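PDB 7DL8: ALBA-Domain Protein from Trypanosoma brucei, which probably binds RNA through its Alba domain and packs with other copies of itself in a four-chain assembly. Local coordinates for residues A[20-25]-A[52-57]; A[28-33]-A[62-67]. All coordinates share one frame; numbering follows the deposited sequence.

Interaction 1 of 2, residues A[20-25]-A[52-57]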
ATOM      1  N   GLY A  20     -13.138   3.676   3.898  1.00 52.78           N
ATOM      2  CA  GLY A  20     -12.942   4.820   4.766  1.00 45.03           C
ATOM      3  C   GLY A  20     -11.501   5.275   4.735  1.00 45.13           C
ATOM      4  O   GLY A  20     -10.631   4.630   4.144  1.00 59.54           O
ATOM      5  N   THR A  21     -11.265   6.424   5.359  1.00 49.68           N
ATOM      6  CA  THR A  21      -9.945   7.018   5.501  1.00 46.36           C
ATOM      7  C   THR A  21      -9.348   6.714   6.869  1.00 46.88           C
ATOM      8  O   THR A  21     -10.047   6.323   7.807  1.00 47.08           O
ATOM      9  CB  THR A  21     -10.021   8.530   5.299  1.00 42.66           C
ATOM     10  OG1 THR A  21     -10.523   9.142   6.494  1.00 44.73           O
ATOM     11  CG2 THR A  21     -10.971   8.839   4.158  1.00 41.56           C
ATOM     12  N   LYS A  22      -8.030   6.918   6.970  1.00 50.51           N
ATOM     13  CA  LYS A  22      -7.346   6.768   8.251  1.00 51.30           C
ATOM     14  C   LYS A  22      -7.817   7.812   9.258  1.00 45.95           C
ATOM     15  O   LYS A  22      -7.843   7.543  10.465  1.00 45.13           O
ATOM     16  CB  LYS A  22      -5.829   6.849   8.057  1.00 52.15           C
ATOM     17  CG  LYS A  22      -5.316   8.201   7.581  1.00 56.48           C
ATOM     18  CD  LYS A  22      -3.871   8.111   7.105  1.00 53.18           C
ATOM     19  CE  LYS A  22      -3.305   9.490   6.800  1.00 50.26           C
ATOM     20  NZ  LYS A  22      -3.210   9.740   5.335  1.00 54.00           N
ATOM     21  N   PHE A  23      -8.176   9.010   8.786  1.00 44.41           N
ATOM     22  CA  PHE A  23      -8.673  10.042   9.689  1.00 45.10           C
ATOM     23  C   PHE A  23     -10.007   9.635  10.302  1.00 44.76           C
ATOM     24  O   PHE A  23     -10.277   9.928  11.473  1.00 38.69           O
ATOM     25  CB  PHE A  23      -8.825  11.368   8.943  1.00 45.56           C
ATOM     26  CG  PHE A  23      -7.552  11.873   8.325  1.00 52.16           C
ATOM     27  CD1 PHE A  23      -6.593  12.510   9.095  1.00 55.01           C
ATOM     28  CD2 PHE A  23      -7.317  11.714   6.969  1.00 50.41           C
ATOM     29  CE1 PHE A  23      -5.424  12.981   8.524  1.00 54.34           C
ATOM     30  CE2 PHE A  23      -6.150  12.180   6.392  1.00 50.08           C
ATOM     31  CZ  PHE A  23      -5.203  12.813   7.171  1.00 52.67           C
ATOM     32  N   LEU A  24     -10.853   8.955   9.525  1.00 40.72           N
ATOM     33  CA  LEU A  24     -12.153   8.535  10.035  1.00 34.35           C
ATOM     34  C   LEU A  24     -12.010   7.431  11.077  1.00 43.78           C
ATOM     35  O   LEU A  24     -12.710   7.441  12.095  1.00 48.89           O
ATOM     36  CB  LEU A  24     -13.041   8.076   8.878  1.00 41.61           C
ATOM     37  CG  LEU A  24     -14.380   7.428   9.234  1.00 50.81           C
ATOM     38  CD1 LEU A  24     -15.247   8.385  10.038  1.00 38.58           C
ATOM     39  CD2 LEU A  24     -15.100   6.975   7.974  1.00 54.68           C
ATOM     40  N   PHE A  25     -11.107   6.474  10.844  1.00 42.07           N
ATOM     41  CA  PHE A  25     -10.928   5.389  11.805  1.00 45.21           C
ATOM     42  C   PHE A  25     -10.267   5.876  13.089  1.00 45.79           C
ATOM     43  O   PHE A  25     -10.535   5.329  14.165  1.00 43.43           O
ATOM     44  CB  PHE A  25     -10.099   4.261  11.188  1.00 44.23           C
ATOM     45  CG  PHE A  25     -10.703   3.668   9.948  1.00 35.25           C
ATOM     46  CD1 PHE A  25     -12.033   3.283   9.924  1.00 35.80           C
ATOM     47  CD2 PHE A  25      -9.936   3.484   8.809  1.00 36.39           C
ATOM     48  CE1 PHE A  25     -12.592   2.736   8.783  1.00 33.29           C
ATOM     49  CE2 PHE A  25     -10.488   2.939   7.665  1.00 41.44           C
ATOM     50  CZ  PHE A  25     -11.817   2.563   7.653  1.00 39.71           C
ATOM     51  N   ALA A  52      -3.810  -0.018   8.880  1.00 51.14           N
ATOM     52  CA  ALA A  52      -4.229  -0.182  10.268  1.00 46.61           C
ATOM     53  C   ALA A  52      -3.121   0.216  11.234  1.00 51.81           C
ATOM     54  O   ALA A  52      -3.405   0.712  12.330  1.00 50.64           O
ATOM     55  CB  ALA A  52      -4.660  -1.623  10.528  1.00 38.29           C
ATOM     56  N   VAL A  53      -1.862  -0.004  10.851  1.00 50.90           N
ATOM     57  CA  VAL A  53      -0.744   0.395  11.698  1.00 46.95           C
ATOM     58  C   VAL A  53      -0.622   1.912  11.731  1.00 49.79           C
ATOM     59  O   VAL A  53      -0.325   2.505  12.776  1.00 49.05           O
ATOM     60  CB  VAL A  53       0.555  -0.273  11.210  1.00 46.91           C
ATOM     61  CG1 VAL A  53       1.771   0.340  11.892  1.00 45.44           C
ATOM     62  CG2 VAL A  53       0.503  -1.774  11.456  1.00 46.48           C
ATOM     63  N   SER A  54      -0.872   2.569  10.596  1.00 51.15           N
ATOM     64  CA  SER A  54      -0.813   4.025  10.558  1.00 49.51           C
ATOM     65  C   SER A  54      -1.925   4.656  11.386  1.00 38.78           C
ATOM     66  O   SER A  54      -1.724   5.725  11.974  1.00 48.67           O
ATOM     67  CB  SER A  54      -0.886   4.513   9.110  1.00 54.93           C
ATOM     68  OG  SER A  54      -1.330   5.858   9.044  1.00 65.08           O
ATOM     69  N   VAL A  55      -3.092   4.012  11.453  1.00 44.65           N
ATOM     70  CA  VAL A  55      -4.177   4.524  12.286  1.00 47.01           C
ATOM     71  C   VAL A  55      -3.778   4.497  13.757  1.00 47.04           C
ATOM     72  O   VAL A  55      -4.045   5.444  14.507  1.00 49.66           O
ATOM     73  CB  VAL A  55      -5.469   3.726  12.030  1.00 45.70           C
ATOM     74  CG1 VAL A  55      -6.469   3.938  13.157  1.00 46.33           C
ATOM     75  CG2 VAL A  55      -6.079   4.122  10.694  1.00 37.24           C
ATOM     76  N   VAL A  56      -3.103   3.427  14.184  1.00 45.53           N
ATOM     77  CA  VAL A  56      -2.709   3.311  15.584  1.00 45.45           C
ATOM     78  C   VAL A  56      -1.550   4.250  15.894  1.00 47.17           C
ATOM     79  O   VAL A  56      -1.501   4.864  16.968  1.00 42.19           O
ATOM     80  CB  VAL A  56      -2.363   1.848  15.916  1.00 42.82           C
ATOM     81  CG1 VAL A  56      -1.705   1.744  17.285  1.00 38.60           C
ATOM     82  CG2 VAL A  56      -3.611   0.979  15.849  1.00 45.88           C
ATOM     83  N   GLU A  57      -0.603   4.386  14.961  1.00 41.50           N
ATOM     84  CA  GLU A  57       0.513   5.302  15.173  1.00 42.63           C
ATOM     85  C   GLU A  57       0.040   6.748  15.256  1.00 48.23           C
ATOM     86  O   GLU A  57       0.604   7.543  16.016  1.00 45.55           O
ATOM     87  CB  GLU A  57       1.548   5.141  14.060  1.00 44.54           C
ATOM     88  CG  GLU A  57       2.395   3.878  14.168  1.00 51.59           C
ATOM     89  CD  GLU A  57       3.009   3.690  15.543  1.00 58.31           C
ATOM     90  OE1 GLU A  57       3.616   4.650  16.064  1.00 61.52           O
ATOM     91  OE2 GLU A  57       2.888   2.580  16.102  1.00 58.67           O
TER

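Interaction 2 of 2, residues A[28-33]-A[62-67]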
ATOM      1  N   ILE A  28     -13.268   7.527  14.887  1.00 39.23           N
ATOM      2  CA  ILE A  28     -14.175   6.505  15.405  1.00 35.97           C
ATOM      3  C   ILE A  28     -13.584   5.856  16.651  1.00 43.22           C
ATOM      4  O   ILE A  28     -14.276   5.658  17.657  1.00 45.53           O
ATOM      5  CB  ILE A  28     -14.486   5.461  14.317  1.00 45.21           C
ATOM      6  CG1 ILE A  28     -15.410   6.055  13.253  1.00 45.73           C
ATOM      7  CG2 ILE A  28     -15.119   4.222  14.928  1.00 39.75           C
ATOM      8  CD1 ILE A  28     -15.532   5.200  12.011  1.00 36.30           C
ATOM      9  N   THR A  29     -12.293   5.515  16.600  1.00 42.24           N
ATOM     10  CA  THR A  29     -11.641   4.909  17.757  1.00 41.47           C
ATOM     11  C   THR A  29     -11.662   5.849  18.956  1.00 41.47           C
ATOM     12  O   THR A  29     -11.933   5.422  20.084  1.00 41.46           O
ATOM     13  CB  THR A  29     -10.202   4.524  17.407  1.00 43.76           C
ATOM     14  OG1 THR A  29     -10.195   3.705  16.229  1.00 37.43           O
ATOM     15  CG2 THR A  29      -9.557   3.760  18.555  1.00 39.77           C
ATOM     16  N   LYS A  30     -11.384   7.136  18.730  1.00 41.44           N
ATOM     17  CA  LYS A  30     -11.437   8.108  19.817  1.00 42.94           C
ATOM     18  C   LYS A  30     -12.849   8.238  20.371  1.00 39.26           C
ATOM     19  O   LYS A  30     -13.045   8.294  21.591  1.00 39.62           O
ATOM     20  CB  LYS A  30     -10.924   9.466  19.334  1.00 47.08           C
ATOM     21  CG  LYS A  30      -9.411   9.577  19.274  1.00 42.34           C
ATOM     22  CD  LYS A  30      -8.970  11.014  19.045  1.00 45.97           C
ATOM     23  CE  LYS A  30      -9.091  11.408  17.584  1.00 49.50           C
ATOM     24  NZ  LYS A  30      -8.386  12.689  17.297  1.00 46.99           N
ATOM     25  N   HIS A  31     -13.848   8.291  19.486  1.00 39.54           N
ATOM     26  CA  HIS A  31     -15.231   8.431  19.929  1.00 38.36           C
ATOM     27  C   HIS A  31     -15.690   7.204  20.707  1.00 44.50           C
ATOM     28  O   HIS A  31     -16.418   7.330  21.699  1.00 47.71           O
ATOM     29  CB  HIS A  31     -16.141   8.678  18.728  1.00 44.02           C
ATOM     30  CG  HIS A  31     -17.600   8.555  19.038  1.00 49.46           C
ATOM     31  ND1 HIS A  31     -18.294   9.511  19.749  1.00 50.79           N
ATOM     32  CD2 HIS A  31     -18.499   7.591  18.730  1.00 49.59           C
ATOM     33  CE1 HIS A  31     -19.555   9.140  19.868  1.00 49.73           C
ATOM     34  NE2 HIS A  31     -19.707   7.977  19.257  1.00 52.04           N
ATOM     35  N   LEU A  32     -15.277   6.010  20.274  1.00 42.65           N
ATOM     36  CA  LEU A  32     -15.699   4.794  20.962  1.00 42.99           C
ATOM     37  C   LEU A  32     -15.078   4.701  22.349  1.00 46.09           C
ATOM     38  O   LEU A  32     -15.745   4.292  23.306  1.00 49.54           O
ATOM     39  CB  LEU A  32     -15.334   3.564  20.130  1.00 45.57           C
ATOM     40  CG  LEU A  32     -16.179   3.294  18.884  1.00 47.40           C
ATOM     41  CD1 LEU A  32     -15.581   2.159  18.066  1.00 46.70           C
ATOM     42  CD2 LEU A  32     -17.617   2.984  19.266  1.00 47.14           C
ATOM     43  N   LEU A  33     -13.813   5.105  22.486  1.00 45.57           N
ATOM     44  CA  LEU A  33     -13.182   5.091  23.801  1.00 42.31           C
ATOM     45  C   LEU A  33     -13.820   6.119  24.724  1.00 48.35           C
ATOM     46  O   LEU A  33     -14.043   5.847  25.909  1.00 49.78           O
ATOM     47  CB  LEU A  33     -11.682   5.350  23.671  1.00 38.19           C
ATOM     48  CG  LEU A  33     -10.833   4.261  23.015  1.00 43.79           C
ATOM     49  CD1 LEU A  33      -9.407   4.747  22.804  1.00 39.89           C
ATOM     50  CD2 LEU A  33     -10.853   2.992  23.853  1.00 42.42           C
ATOM     51  N   GLN A  62      -0.825  11.457  18.936  1.00 50.48           N
ATOM     52  CA  GLN A  62      -1.705  12.322  19.714  1.00 49.35           C
ATOM     53  C   GLN A  62      -1.744  11.939  21.188  1.00 53.15           C
ATOM     54  O   GLN A  62      -2.475  12.576  21.958  1.00 51.22           O
ATOM     55  CB  GLN A  62      -3.132  12.301  19.133  1.00 47.61           C
ATOM     56  CG  GLN A  62      -3.216  12.663  17.656  1.00 49.65           C
ATOM     57  CD  GLN A  62      -4.629  12.550  17.095  1.00 56.41           C
ATOM     58  OE1 GLN A  62      -5.607  12.532  17.842  1.00 66.88           O
ATOM     59  NE2 GLN A  62      -4.739  12.460  15.773  1.00 52.15           N
ATOM     60  N   GLN A  63      -0.988  10.912  21.584  1.00 56.40           N
ATOM     61  CA  GLN A  63      -0.900  10.470  22.976  1.00 54.55           C
ATOM     62  C   GLN A  63      -2.279  10.126  23.535  1.00 49.05           C
ATOM     63  O   GLN A  63      -2.587  10.400  24.697  1.00 58.79           O
ATOM     64  CB  GLN A  63      -0.202  11.519  23.847  1.00 61.67           C
ATOM     65  N   MET A  64      -3.116   9.516  22.698  1.00 48.61           N
ATOM     66  CA  MET A  64      -4.483   9.179  23.076  1.00 52.88           C
ATOM     67  C   MET A  64      -4.650   7.738  23.528  1.00 51.32           C
ATOM     68  O   MET A  64      -5.476   7.471  24.407  1.00 51.36           O
ATOM     69  CB  MET A  64      -5.436   9.431  21.902  1.00 52.69           C
ATOM     70  CG  MET A  64      -5.437  10.857  21.397  1.00 57.09           C
ATOM     71  SD  MET A  64      -6.009  12.021  22.642  1.00 62.39           S
ATOM     72  CE  MET A  64      -7.755  12.069  22.261  1.00 51.79           C
ATOM     73  N   VAL A  65      -3.893   6.802  22.958  1.00 50.78           N
ATOM     74  CA  VAL A  65      -4.076   5.388  23.246  1.00 46.77           C
ATOM     75  C   VAL A  65      -2.746   4.773  23.658  1.00 59.10           C
ATOM     76  O   VAL A  65      -1.672   5.340  23.446  1.00 68.56           O
ATOM     77  CB  VAL A  65      -4.661   4.613  22.044  1.00 37.29           C
ATOM     78  CG1 VAL A  65      -5.882   5.326  21.482  1.00 35.33           C
ATOM     79  CG2 VAL A  65      -3.600   4.416  20.969  1.00 34.86           C
ATOM     80  N   VAL A  66      -2.842   3.591  24.258  1.00 58.41           N
ATOM     81  CA  VAL A  66      -1.702   2.718  24.491  1.00 53.41           C
ATOM     82  C   VAL A  66      -2.049   1.351  23.925  1.00 50.95           C
ATOM     83  O   VAL A  66      -3.187   0.887  24.050  1.00 51.60           O
ATOM     84  CB  VAL A  66      -1.339   2.622  25.989  1.00 50.47           C
ATOM     85  CG1 VAL A  66      -0.682   3.912  26.456  1.00 51.93           C
ATOM     86  CG2 VAL A  66      -2.573   2.320  26.821  1.00 51.39           C
ATOM     87  N   VAL A  67      -1.073   0.714  23.286  1.00 47.72           N
ATOM     88  CA  VAL A  67      -1.297  -0.580  22.654  1.00 45.41           C
ATOM     89  C   VAL A  67      -1.270  -1.664  23.731  1.00 49.28           C
ATOM     90  O   VAL A  67      -0.299  -1.792  24.472  1.00 54.19           O
ATOM     91  CB  VAL A  67      -0.247  -0.857  21.570  1.00 46.51           C
ATOM     92  CG1 VAL A  67      -0.442  -2.248  20.994  1.00 40.90           C
ATOM     93  CG2 VAL A  67      -0.339   0.195  20.473  1.00 46.68           C
TER

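Interaction 1 of 2, residues A[20-25]-A[52-57]
Val55 reaches across from helix 49-61 with both of its methyl groups and meets the first turn of helix 22-34, where Lys22 and Phe25 receive it. CG2 does most of the touching: it lies 3.8 Å from Lys22 CB and just as near Lys22 CA, so the valine presses on the root of the lysine and not on its charged end. Both valine methyls, CG1 and CG2, come to 4.1 Å from Phe25 CB, and of the two CG2 alone touches Lys22 as well. With Val55 CG1 anti to the backbone N (chi1 163°), CG2 is left on the side of Lys22 CB while both methyls flank Phe25 CB. Val55 CG2 also sits at the edge of the phenylalanine ring, near its plane. Further along the lysine, CD passes 3.9 Å from Ser54 OG, a van der Waals approach only. Lys22 then turns at its last torsion and delivers NZ to the carbonyl oxygen of Tyr18 of a third subunit, so one side chain serves both the fold and the assembly. Thr21 fixes where the helix starts, as an N-cap: its OG1 accepts from Leu24 N at 3.1 Å. The first turn of helix 22-34 thus packs on the middle of helix 49-61, with Phe25 continuing onto Val14 and Val16 of strand 13-16, while Val56 turns to strands 39-45 and 84-94.

Interaction 2 of 2, residues A[28-33]-A[62-67]
Lys30 of helix 22-34 meets Met64 and Gln62 with successive parts of its side chain, apolar first and charged last. CB and CG lead away from the helix, and CD then meets the methyl CE of Met64 at 3.6 Å, the two chains crossing at about a right angle. The bend at chi3 (-80°) turns Lys30 CE away from the methionine, to 3.7 Å from Gln62 OE1. At the tip, Lys30 NZ gives that same OE1 a hydrogen bond of 2.8 Å, in the carbonyl plane and on a lone pair, with a C=O...N angle of 131°. Gln105 OE1 of helix 98-123 takes a second bond from NZ, so the ammonium is shared between two amide oxygens, which probably eases its burial. One helical turn along, the contact is wholly apolar: Leu33 CD1 packs 3.8 Å from Val65 CG1, again with crossed side chains. Between Gln62 and Met64 the chain leaves helix 49-61 through a Schellman motif, Gln63 taking positive phi, and enters strand 65-76. Val65 and the neighbouring Thr29 both touch Leu59 and Val92, which sets this side of the contact in the interior between helices and sheet. Strand, helix, strand, helix and two further strands follow one another here, the alpha/beta order of an Alba domain, with two helices packed against a four-stranded sheet.

In the fold
Both contacts draw on helix 22-34, interaction 1 near its start and interaction 2 further along, with centres 11 Å apart. Their partners are consecutive in the chain, helix 49-61 and then strand 65-76, and Val56 CG1 and Val67 CG2 meet at 3.8 Å to join the two regions. Interaction 1 is partly buried, has no hydrogen bond between its segments, and borders other subunits. Interaction 2 is more deeply enclosed, untouched by other chains of the assembly, and combines apolar packing with a hydrogen bond. Each contains a lysine whose aliphatic part packs locally, but one ammonium looks to another subunit and the other is shared between Gln62 across the contact and Gln105 of helix 98-123 in its own chain.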